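Histidine acid phosphatase (Hafnia alvei, PDB 4ARU) belongs to branch 2 of the histidine phosphatase superfamily, whose members combine an alpha/beta domain built on a central mixed sheet with a largely helical part. Local coordinates at residues L10-R18 against L274-G283; S261-T272 against A311-T320. All blocks are in the same frame, centred on the assembly; numbering follows the deposited sequence. Where two conformers were deposited one is given.

How the interactions relate
Both interactions use helix 264-282, interaction 2 through its first half and interaction 1 through its last turns. In interaction 1 the helix packs on strand 9-18 of the central sheet, a buried aliphatic contact with one polar end at Arg-12. Interaction 2 is helix against helix, partly buried and larger, and its chemistry is more mixed: amide, guanidinium and sulfur groups, two glycines and two waters. The contacts touch where Leu-275 packs on Ile-313, Met-316 and Leu-317, and where Leu-16 reaches Ile-313. Helix 307-317 thereby lies between helix 264-282 and the sheet.

Interaction 1. Residues L10-R18 against L274-G283; sequences LERVVILSR and LLQTIAHALG. Unlike the reference sequence in segment 10-18: Arg-12 (reference Lys).
Val-14 and Leu-16 of strand 10-18 pack against Leu-274, Ile-278, Ala-281 and Leu-282, laying the end of helix 264-282 over one face of the central mixed sheet in the alpha/beta fold of the histidine phosphatase superfamily. Strand and helix run nearly antiparallel, at 166°. The packing is tightest at Val-14, whose CG2 rests on Ala-281 CB at 3.6 Å and also meets Leu-282 CD2. Its other methyl, CG1, lies anti to the backbone N (chi1 -179°) and faces Ile-278 CG1 at 4.0 Å. Toward the strand's C-terminal end the fit is looser: Leu-16 CD1 stands 4.2 Å from Leu-274 CD1, and Ile-303 of the neighbouring strand touches both leucines.

The other end is polar and partly exposed. Here the helix stops in a Schellman motif with Gly-283 at positive phi, and Arg-12, which replaces a lysine of the reference sequence, extends its chain to the last turn. Arg-340, across a classic beta bulge from Glu-11 and Arg-12, forms a salt bridge with Glu-11 and a hydrogen bond with Leu-282 O. A water accepts a weak bond from Arg-12 NH2 and donates to His-280 O, bridging side chain and helix end. Arg-12 NE makes the direct bond, 2.9 Å to Ala-281 O and nearly straight at 168°, with the oxygen in the guanidinium plane.

Interaction 2. Residues S261-T272 against A311-T320; sequences SRTPYIAKHNGT and ANISGMLGMT
Asn-312 and Arg-262 make the main polar links of this helix-helix contact, in which segment 311-317 of helix 307-317 crosses segment 264-272 of helix 264-282 at -120°, beside the junction with helix 243-262. Helix 307-317 belongs to the alpha/beta domain of the histidine phosphatase fold, where its Ile-313 and Leu-317 pack on strand 335-342. Asn-312 ND2 donates to Ser-261 O over 2.9 Å, lying on a lone pair in the carbonyl plane, while the oxygen lies in the amide plane. Two waters complete the amide: one accepts from ND2 and is shared with Ser-261 OG, and the other donates to both OD1 and Asn-270 O. These bonds on both amide atoms should fix its rotation.

Arg-262 bends at chi3 (66°), bringing its guanidinium beside the end of the opposing helix. Its NE donates to Ser-314 OG at 3.0 Å, in plane, and that hydroxyl in turn donates to Ala-311 O. NH2 makes a weak bond to Met-319 O, of the residue whose N closes the Schellman motif at Gly-318, and Thr-320 CG2 lies over one guanidinium face, offset toward its rim. Asp-258 holds NH1 by a salt bridge.

Between these groups the backbones come close. Gly-315, having no side chain, lets its CA approach Arg-262 O at 3.4 Å in a CA-H...O contact. Ser-261 CB and Ala-311 CB are tight at 3.5 Å. The packing is knobs-into-holes: Asn-312 fits among Ser-261, Ala-267, Asn-270 and Gly-271, and farther along Met-316 among Ala-267, Lys-268, Gly-271 and Thr-272. Met-316 also bends at chi3 (78°), its SD lying 3.6 Å from Gly-271 C and its CE 3.7 Å from Thr-272 OG1.

Interaction 1. Residues L10-R18 against L274-G283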
loop_
_atom_site.group_PDB
_atom_site.type_symbol
_atom_site.label_atom_id
_atom_site.label_comp_id
_atom_site.label_asym_id
_atom_site.label_seq_id
_atom_site.Cartn_x
_atom_site.Cartn_y
_atom_site.Cartn_z
ATOM N N LEU A 10 -6.718 16.840 -17.609
ATOM C CA LEU A 10 -6.907 15.997 -16.439
ATOM C C LEU A 10 -8.259 16.290 -15.799
ATOM O O LEU A 10 -8.482 17.426 -15.317
ATOM C CB LEU A 10 -5.801 16.236 -15.416
ATOM C CG LEU A 10 -5.906 15.401 -14.123
ATOM C CD1 LEU A 10 -5.874 13.903 -14.347
ATOM C CD2 LEU A 10 -4.790 15.824 -13.168
ATOM N N GLU A 11 -9.197 15.339 -15.833
ATOM C CA GLU A 11 -10.572 15.590 -15.352
ATOM C C GLU A 11 -10.739 15.234 -13.864
ATOM O O GLU A 11 -11.503 15.876 -13.169
ATOM C CB GLU A 11 -11.596 14.809 -16.163
ATOM C CG GLU A 11 -11.708 15.370 -17.580
ATOM C CD GLU A 11 -12.963 14.976 -18.292
ATOM O OE1 GLU A 11 -13.621 14.023 -17.840
ATOM O OE2 GLU A 11 -13.294 15.639 -19.291
ATOM N N ARG A 12 -10.068 14.200 -13.390
ATOM C CA ARG A 12 -10.092 13.866 -11.981
ATOM C C ARG A 12 -9.152 12.776 -11.640
ATOM O O ARG A 12 -8.605 12.109 -12.523
ATOM C CB ARG A 12 -11.469 13.523 -11.533
ATOM C CG ARG A 12 -12.147 12.473 -12.341
ATOM C CD ARG A 12 -13.573 12.411 -11.822
ATOM N NE ARG A 12 -14.409 11.425 -12.517
ATOM C CZ ARG A 12 -15.081 11.629 -13.635
ATOM N NH1 ARG A 12 -14.995 12.789 -14.290
ATOM N NH2 ARG A 12 -15.816 10.630 -14.124
ATOM N N VAL A 13 -8.940 12.598 -10.348
ATOM C CA VAL A 13 -7.939 11.680 -9.815
ATOM C C VAL A 13 -8.551 10.861 -8.693
ATOM O O VAL A 13 -9.406 11.371 -7.922
ATOM C CB VAL A 13 -6.731 12.468 -9.274
ATOM C CG1 VAL A 13 -5.666 11.546 -8.717
ATOM C CG2 VAL A 13 -6.138 13.317 -10.366
ATOM N N VAL A 14 -8.090 9.626 -8.572
ATOM C CA VAL A 14 -8.403 8.763 -7.444
ATOM C C VAL A 14 -7.077 8.250 -6.907
ATOM O O VAL A 14 -6.285 7.640 -7.654
ATOM C CB VAL A 14 -9.298 7.588 -7.832
ATOM C CG1 VAL A 14 -9.604 6.744 -6.580
ATOM C CG2 VAL A 14 -10.520 8.033 -8.580
ATOM N N ILE A 15 -6.814 8.494 -5.639
ATOM C CA ILE A 15 -5.587 8.160 -5.001
ATOM C C ILE A 15 -5.837 7.091 -3.952
ATOM O O ILE A 15 -6.657 7.314 -3.061
ATOM C CB ILE A 15 -5.006 9.395 -4.309
ATOM C CG1 ILE A 15 -4.832 10.532 -5.346
ATOM C CG2 ILE A 15 -3.695 9.082 -3.613
ATOM C CD1 ILE A 15 -4.382 11.844 -4.760
ATOM N N LEU A 16 -5.197 5.942 -4.070
ATOM C CA LEU A 16 -5.287 4.877 -3.065
ATOM C C LEU A 16 -3.949 4.882 -2.362
ATOM O O LEU A 16 -2.911 4.473 -2.911
ATOM C CB LEU A 16 -5.594 3.505 -3.718
ATOM C CG LEU A 16 -5.527 2.377 -2.699
ATOM C CD1 LEU A 16 -6.590 2.506 -1.610
ATOM C CD2 LEU A 16 -5.698 1.042 -3.374
ATOM N N SER A 17 -3.947 5.441 -1.156
ATOM C CA SER A 17 -2.737 5.697 -0.415
ATOM C C SER A 17 -2.573 4.751 0.751
ATOM O O SER A 17 -3.532 4.513 1.487
ATOM C CB SER A 17 -2.768 7.107 0.165
ATOM O OG SER A 17 -1.531 7.463 0.745
ATOM N N ARG A 18 -1.359 4.280 1.005
ATOM C CA ARG A 18 -1.074 3.679 2.310
ATOM C C ARG A 18 -1.032 4.781 3.341
ATOM O O ARG A 18 -0.628 5.914 3.058
ATOM C CB ARG A 18 0.245 2.960 2.284
ATOM C CG ARG A 18 0.586 2.157 3.536
ATOM C CD ARG A 18 1.886 1.397 3.379
ATOM N NE ARG A 18 2.180 0.700 4.625
ATOM C CZ ARG A 18 3.375 0.415 5.082
ATOM N NH1 ARG A 18 4.471 0.648 4.368
ATOM N NH2 ARG A 18 3.502 -0.145 6.278
ATOM N N LEU A 274 -12.699 -2.131 -3.586
ATOM C CA LEU A 274 -11.888 -0.982 -3.904
ATOM C C LEU A 274 -11.740 -0.791 -5.393
ATOM O O LEU A 274 -11.801 0.342 -5.902
ATOM C CB LEU A 274 -10.512 -1.053 -3.220
ATOM C CG LEU A 274 -10.385 -0.528 -1.792
ATOM C CD1 LEU A 274 -9.045 -0.933 -1.203
ATOM C CD2 LEU A 274 -10.551 0.986 -1.808
ATOM N N LEU A 275 -11.495 -1.875 -6.116
ATOM C CA LEU A 275 -11.315 -1.719 -7.562
ATOM C C LEU A 275 -12.611 -1.218 -8.188
ATOM O O LEU A 275 -12.570 -0.341 -9.083
ATOM C CB LEU A 275 -10.822 -3.003 -8.229
ATOM C CG LEU A 275 -10.404 -2.822 -9.703
ATOM C CD1 LEU A 275 -9.239 -1.897 -9.811
ATOM C CD2 LEU A 275 -10.060 -4.179 -10.293
ATOM N N GLN A 276 -13.758 -1.734 -7.764
ATOM C CA GLN A 276 -15.005 -1.239 -8.315
ATOM C C GLN A 276 -15.191 0.253 -8.008
ATOM O O GLN A 276 -15.649 1.030 -8.859
ATOM C CB GLN A 276 -16.197 -2.045 -7.736
ATOM C CG GLN A 276 -17.523 -1.881 -8.418
ATOM C CD GLN A 276 -17.717 -2.840 -9.572
ATOM O OE1 GLN A 276 -16.766 -3.524 -10.080
ATOM N NE2 GLN A 276 -18.937 -2.924 -9.988
ATOM N N THR A 277 -14.896 0.645 -6.776
ATOM C CA THR A 277 -15.008 2.035 -6.349
ATOM C C THR A 277 -14.108 2.967 -7.176
ATOM O O THR A 277 -14.540 4.022 -7.652
ATOM C CB THR A 277 -14.700 2.138 -4.860
ATOM O OG1 THR A 277 -15.717 1.423 -4.160
ATOM C CG2 THR A 277 -14.739 3.556 -4.332
ATOM N N ILE A 278 -12.871 2.539 -7.361
ATOM C CA ILE A 278 -11.906 3.312 -8.157
ATOM C C ILE A 278 -12.378 3.449 -9.598
ATOM O O ILE A 278 -12.434 4.565 -10.170
ATOM C CB ILE A 278 -10.509 2.643 -8.108
ATOM C CG1 ILE A 278 -9.926 2.802 -6.715
ATOM C CG2 ILE A 278 -9.575 3.254 -9.153
ATOM C CD1 ILE A 278 -8.765 1.910 -6.381
ATOM N N ALA A 279 -12.773 2.333 -10.204
ATOM C CA ALA A 279 -13.251 2.356 -11.567
ATOM C C ALA A 279 -14.473 3.255 -11.731
ATOM O O ALA A 279 -14.576 4.072 -12.663
ATOM C CB ALA A 279 -13.582 0.940 -12.033
ATOM N N HIS A 280 -15.453 3.095 -10.860
ATOM C CA HIS A 280 -16.627 3.922 -10.879
ATOM C C HIS A 280 -16.271 5.420 -10.777
ATOM O O HIS A 280 -16.790 6.258 -11.521
ATOM C CB HIS A 280 -17.554 3.524 -9.731
ATOM C CG HIS A 280 -18.777 4.357 -9.678
ATOM N ND1 HIS A 280 -18.860 5.502 -8.926
ATOM C CD2 HIS A 280 -19.953 4.254 -10.331
ATOM C CE1 HIS A 280 -20.038 6.068 -9.104
ATOM N NE2 HIS A 280 -20.731 5.320 -9.942
ATOM N N ALA A 281 -15.314 5.730 -9.909
ATOM C CA ALA A 281 -14.905 7.135 -9.675
ATOM C C ALA A 281 -14.220 7.692 -10.920
ATOM O O ALA A 281 -14.272 8.896 -11.163
ATOM C CB ALA A 281 -14.002 7.262 -8.508
ATOM N N LEU A 282 -13.607 6.820 -11.729
ATOM C CA LEU A 282 -12.925 7.234 -12.959
ATOM C C LEU A 282 -13.858 7.356 -14.137
ATOM O O LEU A 282 -13.453 7.841 -15.200
ATOM C CB LEU A 282 -11.790 6.267 -13.279
ATOM C CG LEU A 282 -10.632 6.227 -12.307
ATOM C CD1 LEU A 282 -9.764 4.988 -12.501
ATOM C CD2 LEU A 282 -9.762 7.457 -12.440
ATOM N N GLY A 283 -15.082 6.875 -13.962
ATOM C CA GLY A 283 -16.123 7.007 -14.984
ATOM C C GLY A 283 -16.655 5.707 -15.588
ATOM O O GLY A 283 -17.472 5.774 -16.499
HETATM O O HOH W 1 -17.199 9.079 -12.120
#

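Interaction 2. Residues S261-T272 against A311-T320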
loop_
_atom_site.group_PDB
_atom_site.type_symbol
_atom_site.label_atom_id
_atom_site.label_comp_id
_atom_site.label_asym_id
_atom_site.label_seq_id
_atom_site.Cartn_x
_atom_site.Cartn_y
_atom_site.Cartn_z
ATOM N N SER A 261 -0.775 -11.062 -0.844
ATOM C CA SER A 261 -1.645 -9.985 -1.283
ATOM C C SER A 261 -1.789 -9.809 -2.797
ATOM O O SER A 261 -2.856 -9.360 -3.253
ATOM C CB SER A 261 -1.220 -8.668 -0.651
ATOM O OG SER A 261 -1.436 -8.748 0.774
ATOM N N ARG A 262 -0.782 -10.139 -3.592
ATOM C CA ARG A 262 -0.904 -10.005 -5.042
ATOM C C ARG A 262 -1.484 -11.198 -5.743
ATOM O O ARG A 262 -2.102 -11.066 -6.767
ATOM C CB ARG A 262 0.438 -9.634 -5.711
ATOM C CG ARG A 262 1.036 -8.332 -5.223
ATOM C CD ARG A 262 2.204 -7.847 -6.098
ATOM N NE ARG A 262 1.702 -7.514 -7.421
ATOM C CZ ARG A 262 1.765 -8.286 -8.502
ATOM N NH1 ARG A 262 2.323 -9.472 -8.495
ATOM N NH2 ARG A 262 1.170 -7.906 -9.610
ATOM N N THR A 263 -1.274 -12.374 -5.191
ATOM C CA THR A 263 -1.890 -13.599 -5.736
ATOM C C THR A 263 -3.334 -13.365 -6.187
ATOM O O THR A 263 -4.126 -12.973 -5.347
ATOM C CB THR A 263 -1.912 -14.684 -4.649
ATOM O OG1 THR A 263 -0.567 -15.055 -4.365
ATOM C CG2 THR A 263 -2.729 -15.925 -5.073
ATOM N N PRO A 264 -3.665 -13.541 -7.472
ATOM C CA PRO A 264 -4.970 -13.053 -7.949
ATOM C C PRO A 264 -6.194 -13.571 -7.156
ATOM O O PRO A 264 -7.085 -12.799 -6.857
ATOM C CB PRO A 264 -4.992 -13.454 -9.411
ATOM C CG PRO A 264 -3.542 -13.276 -9.789
ATOM C CD PRO A 264 -2.770 -13.849 -8.622
ATOM N N TYR A 265 -6.210 -14.838 -6.797
ATOM C CA TYR A 265 -7.366 -15.369 -6.047
ATOM C C TYR A 265 -7.589 -14.602 -4.763
ATOM O O TYR A 265 -8.713 -14.260 -4.381
ATOM C CB TYR A 265 -7.168 -16.858 -5.777
ATOM C CG TYR A 265 -8.335 -17.517 -5.087
ATOM C CD1 TYR A 265 -9.484 -17.844 -5.776
ATOM C CD2 TYR A 265 -8.303 -17.772 -3.741
ATOM C CE1 TYR A 265 -10.546 -18.444 -5.132
ATOM C CE2 TYR A 265 -9.356 -18.362 -3.094
ATOM C CZ TYR A 265 -10.480 -18.679 -3.801
ATOM O OH TYR A 265 -11.540 -19.251 -3.134
ATOM N N ILE A 266 -6.524 -14.329 -4.049
ATOM C CA ILE A 266 -6.633 -13.604 -2.796
ATOM C C ILE A 266 -6.956 -12.138 -3.110
ATOM O O ILE A 266 -7.833 -11.521 -2.463
ATOM C CB ILE A 266 -5.307 -13.685 -1.995
ATOM C CG1 ILE A 266 -5.054 -15.124 -1.573
ATOM C CG2 ILE A 266 -5.354 -12.757 -0.802
ATOM C CD1 ILE A 266 -3.762 -15.340 -0.818
ATOM N N ALA A 267 -6.211 -11.551 -4.043
ATOM C CA ALA A 267 -6.325 -10.141 -4.352
ATOM C C ALA A 267 -7.787 -9.798 -4.773
ATOM O O ALA A 267 -8.289 -8.781 -4.334
ATOM C CB ALA A 267 -5.404 -9.811 -5.493
ATOM N N LYS A 268 -8.450 -10.647 -5.535
ATOM C CA LYS A 268 -9.801 -10.284 -5.975
ATOM C C LYS A 268 -10.808 -10.407 -4.853
ATOM O O LYS A 268 -11.819 -9.696 -4.879
ATOM C CB LYS A 268 -10.245 -11.077 -7.195
ATOM C CG LYS A 268 -10.561 -12.514 -6.891
ATOM C CD LYS A 268 -10.706 -13.321 -8.152
ATOM C CE LYS A 268 -11.274 -14.676 -7.862
ATOM N NZ LYS A 268 -11.619 -15.460 -9.091
ATOM N N HIS A 269 -10.569 -11.281 -3.870
ATOM C CA HIS A 269 -11.506 -11.407 -2.752
ATOM C C HIS A 269 -11.355 -10.217 -1.825
ATOM O O HIS A 269 -12.343 -9.818 -1.203
ATOM C CB HIS A 269 -11.335 -12.730 -1.999
ATOM C CG HIS A 269 -11.983 -13.884 -2.672
ATOM N ND1 HIS A 269 -11.387 -14.594 -3.703
ATOM C CD2 HIS A 269 -13.191 -14.459 -2.479
ATOM C CE1 HIS A 269 -12.216 -15.522 -4.130
ATOM N NE2 HIS A 269 -13.297 -15.498 -3.375
ATOM N N ASN A 270 -10.150 -9.682 -1.670
ATOM C CA ASN A 270 -9.912 -8.575 -0.743
ATOM C C ASN A 270 -10.027 -7.223 -1.415
ATOM O O ASN A 270 -10.253 -6.219 -0.726
ATOM C CB ASN A 270 -8.560 -8.738 -0.073
ATOM C CG ASN A 270 -8.514 -9.912 0.892
ATOM O OD1 ASN A 270 -9.091 -9.858 1.956
ATOM N ND2 ASN A 270 -7.828 -10.992 0.512
ATOM N N GLY A 271 -9.895 -7.203 -2.750
ATOM C CA GLY A 271 -9.772 -5.985 -3.514
ATOM C C GLY A 271 -10.935 -5.566 -4.376
ATOM O O GLY A 271 -10.898 -4.484 -4.958
ATOM N N THR A 272 -11.928 -6.415 -4.510
ATOM C CA THR A 272 -13.058 -6.134 -5.411
ATOM C C THR A 272 -13.751 -4.807 -5.053
ATOM O O THR A 272 -13.944 -3.970 -5.937
ATOM C CB THR A 272 -13.995 -7.340 -5.576
ATOM O OG1 THR A 272 -13.342 -8.267 -6.460
ATOM C CG2 THR A 272 -15.253 -6.964 -6.188
ATOM N N ALA A 311 -1.412 -3.679 -2.762
ATOM C CA ALA A 311 -0.925 -4.948 -3.348
ATOM C C ALA A 311 -2.071 -5.714 -3.970
ATOM O O ALA A 311 -1.918 -6.294 -5.065
ATOM C CB ALA A 311 -0.205 -5.773 -2.298
ATOM N N ASN A 312 -3.236 -5.721 -3.330
ATOM C CA ASN A 312 -4.381 -6.401 -3.927
ATOM C C ASN A 312 -4.753 -5.802 -5.291
ATOM O O ASN A 312 -4.993 -6.505 -6.252
ATOM C CB ASN A 312 -5.634 -6.282 -3.048
ATOM C CG ASN A 312 -5.546 -6.999 -1.701
ATOM O OD1 ASN A 312 -6.299 -6.607 -0.776
ATOM N ND2 ASN A 312 -4.755 -8.046 -1.560
ATOM N N ILE A 313 -4.807 -4.483 -5.358
ATOM C CA ILE A 313 -5.178 -3.790 -6.601
ATOM C C ILE A 313 -4.131 -4.073 -7.653
ATOM O O ILE A 313 -4.473 -4.328 -8.807
ATOM C CB ILE A 313 -5.368 -2.284 -6.351
ATOM C CG1 ILE A 313 -6.582 -2.069 -5.443
ATOM C CG2 ILE A 313 -5.426 -1.507 -7.667
ATOM C CD1 ILE A 313 -7.881 -2.460 -6.037
ATOM N N SER A 314 -2.865 -4.065 -7.257
ATOM C CA SER A 314 -1.799 -4.401 -8.205
ATOM C C SER A 314 -1.970 -5.813 -8.756
ATOM O O SER A 314 -1.783 -6.024 -9.931
ATOM C CB SER A 314 -0.462 -4.118 -7.569
ATOM O OG SER A 314 -0.023 -5.151 -6.816
ATOM N N GLY A 315 -2.308 -6.788 -7.925
ATOM C CA GLY A 315 -2.505 -8.139 -8.399
ATOM C C GLY A 315 -3.695 -8.269 -9.330
ATOM O O GLY A 315 -3.624 -8.979 -10.349
ATOM N N MET A 316 -4.800 -7.583 -9.017
ATOM C CA MET A 316 -5.997 -7.633 -9.858
ATOM C C MET A 316 -5.742 -7.067 -11.255
ATOM O O MET A 316 -6.247 -7.619 -12.230
ATOM C CB MET A 316 -7.169 -6.891 -9.229
ATOM C CG MET A 316 -7.650 -7.515 -7.953
ATOM S SD MET A 316 -9.042 -6.618 -7.235
ATOM C CE MET A 316 -10.345 -7.177 -8.240
ATOM N N LEU A 317 -4.968 -5.983 -11.322
ATOM C CA LEU A 317 -4.652 -5.296 -12.579
ATOM C C LEU A 317 -3.332 -5.791 -13.212
ATOM O O LEU A 317 -2.995 -5.369 -14.336
ATOM C CB LEU A 317 -4.601 -3.784 -12.371
ATOM C CG LEU A 317 -5.965 -3.126 -12.134
ATOM C CD1 LEU A 317 -5.814 -1.676 -11.775
ATOM C CD2 LEU A 317 -6.948 -3.330 -13.271
ATOM N N GLY A 318 -2.654 -6.753 -12.571
ATOM C CA GLY A 318 -1.389 -7.277 -13.104
ATOM C C GLY A 318 -0.261 -6.264 -13.126
ATOM O O GLY A 318 0.643 -6.378 -13.973
ATOM N N MET A 319 -0.301 -5.232 -12.290
ATOM C CA MET A 319 0.717 -4.146 -12.293
ATOM C C MET A 319 1.856 -4.541 -11.358
ATOM O O MET A 319 1.611 -4.952 -10.209
ATOM C CB MET A 319 0.113 -2.820 -11.860
ATOM C CG MET A 319 -1.001 -2.356 -12.778
ATOM S SD MET A 319 -1.653 -0.719 -12.344
ATOM C CE MET A 319 -2.179 -1.012 -10.667
ATOM N N THR A 320 3.083 -4.402 -11.826
ATOM C CA THR A 320 4.224 -4.671 -10.991
ATOM C C THR A 320 5.153 -3.493 -11.156
ATOM O O THR A 320 5.116 -2.791 -12.190
ATOM C CB THR A 320 4.935 -5.978 -11.329
ATOM O OG1 THR A 320 5.286 -5.976 -12.688
ATOM C CG2 THR A 320 4.029 -7.185 -11.088
HETATM O O HOH W 2 -4.294 -9.415 1.121
HETATM O O HOH W 3 -8.018 -4.442 -0.857
#